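Local coordinates for protein arylesterase (Agrobacterium tumefaciens, PDB 3DCI) that probably hydrolyses ester bonds as a zinc-binding member of the GDSL-like, SGNH hydrolase family, at residues A[45-48]-A[49-52]. Numbering follows the deposited sequence.
Sequences HPVE and HRWP
His45 offers its carbonyl oxygen to the side chain of Arg50, which reaches that one atom with both NE (3.0 Å) and NH2. The oxygen lies in the guanidinium plane, and the two bonds together fix the rotation of the group. An extended chain from CG to NE, with CG anti to the carbonyl carbon (chi1 -66°), carries the guanidinium back along the turn to reach it. The imidazole of His45 faces the protein interior, where NE2 is hydrogen-bonded to Leu210 O and the side chain packs on Ala212 and Thr215 of helix 212-229.

Pro46 sets its CG at the edge of the His49 ring, 3.9 Å from ND1, while Pro46 O accepts a hydrogen bond from His49 N, 2.9 Å away. Val47 lies over the guanidinium of Arg50: its CA sits 3.4 Å above the centre of one face, and CG2 reaches NH1 at 3.6 Å. Val47 O accepts from Arg50 N at 3.1 Å, so two successive i to i+3 bonds tighten the turn; Val47 also packs on Lys64 of a second subunit.

In one of its two modelled conformers, Glu48 runs alongside His49 in the same direction. There a CH-pi contact brings its CG over the imidazole face, 3.8 Å from the centroid, and the carboxylate continues above the ring, the two planes 35° apart. Arg50 occupies the N-cap position; after it, Trp51 and Pro52 pack on strands of the parallel sheet. This is a short 3-10 turn leading into helix 51-59, which packs against the central sheet of the alpha/beta SGNH hydrolase fold.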
# COMPACT_ATOMS: atom_id res chain seq x y z
N HIS A 45 -17.70 -9.09 25.12
CA HIS A 45 -18.68 -9.94 25.80
C HIS A 45 -18.03 -11.23 26.20
O HIS A 45 -17.16 -11.72 25.48
CB HIS A 45 -19.85 -10.33 24.89
CG HIS A 45 -20.74 -9.20 24.51
ND1 HIS A 45 -21.27 -8.32 25.44
CD2 HIS A 45 -21.23 -8.82 23.31
CE1 HIS A 45 -22.02 -7.44 24.82
NE2 HIS A 45 -22.02 -7.72 23.53
N PRO A 46 -18.49 -11.84 27.29
CA PRO A 46 -18.07 -13.19 27.68
C PRO A 46 -18.20 -14.18 26.51
O PRO A 46 -19.15 -14.07 25.72
CB PRO A 46 -19.07 -13.58 28.77
CG PRO A 46 -19.63 -12.33 29.28
CD PRO A 46 -19.51 -11.29 28.21
N VAL A 47 -17.29 -15.13 26.41
CA VAL A 47 -17.26 -16.02 25.23
C VAL A 47 -18.60 -16.74 25.03
O VAL A 47 -19.04 -16.91 23.89
CB VAL A 47 -16.07 -17.03 25.30
CG1 VAL A 47 -16.22 -17.99 26.48
CG2 VAL A 47 -15.97 -17.78 24.00
N GLU A 48 -19.23 -17.11 26.14
CA GLU A 48 -20.54 -17.77 26.18
C GLU A 48 -21.64 -17.02 25.43
O GLU A 48 -22.66 -17.61 25.07
CB GLU A 48 -21.01 -17.98 27.63
CG GLU A 48 -21.17 -16.68 28.46
CD GLU A 48 -21.93 -16.87 29.76
OE1 GLU A 48 -22.51 -17.97 29.98
OE2 GLU A 48 -21.95 -15.91 30.57
N HIS A 49 -21.45 -15.71 25.24
CA HIS A 49 -22.44 -14.87 24.58
C HIS A 49 -22.05 -14.41 23.18
O HIS A 49 -22.87 -13.78 22.53
CB HIS A 49 -22.78 -13.65 25.46
CG HIS A 49 -23.52 -14.02 26.71
ND1 HIS A 49 -23.13 -13.58 27.96
CD2 HIS A 49 -24.60 -14.80 26.91
CE1 HIS A 49 -23.95 -14.08 28.87
NE2 HIS A 49 -24.85 -14.84 28.25
N ARG A 50 -20.85 -14.73 22.71
CA ARG A 50 -20.40 -14.29 21.38
C ARG A 50 -21.03 -15.15 20.30
O ARG A 50 -21.12 -16.37 20.46
CB ARG A 50 -18.89 -14.41 21.25
CG ARG A 50 -18.11 -13.50 22.16
CD ARG A 50 -16.63 -13.88 22.11
NE ARG A 50 -16.02 -13.40 23.33
CZ ARG A 50 -14.87 -13.84 23.81
NH1 ARG A 50 -14.16 -14.77 23.16
NH2 ARG A 50 -14.44 -13.32 24.93
N TRP A 51 -21.47 -14.56 19.19
CA TRP A 51 -22.30 -15.33 18.29
C TRP A 51 -21.56 -16.54 17.66
O TRP A 51 -22.15 -17.59 17.54
CB TRP A 51 -23.07 -14.45 17.28
CG TRP A 51 -22.34 -13.92 16.10
CD1 TRP A 51 -21.98 -12.61 15.89
CD2 TRP A 51 -21.95 -14.64 14.92
NE1 TRP A 51 -21.37 -12.48 14.66
CE2 TRP A 51 -21.34 -13.71 14.05
CE3 TRP A 51 -22.05 -15.98 14.52
CZ2 TRP A 51 -20.82 -14.07 12.82
CZ3 TRP A 51 -21.53 -16.34 13.29
CH2 TRP A 51 -20.93 -15.39 12.46
N PRO A 52 -20.26 -16.37 17.26
CA PRO A 52 -19.57 -17.55 16.74
C PRO A 52 -19.43 -18.72 17.72
O PRO A 52 -19.66 -19.86 17.32
CB PRO A 52 -18.19 -17.01 16.30
CG PRO A 52 -18.41 -15.54 16.11
CD PRO A 52 -19.43 -15.16 17.15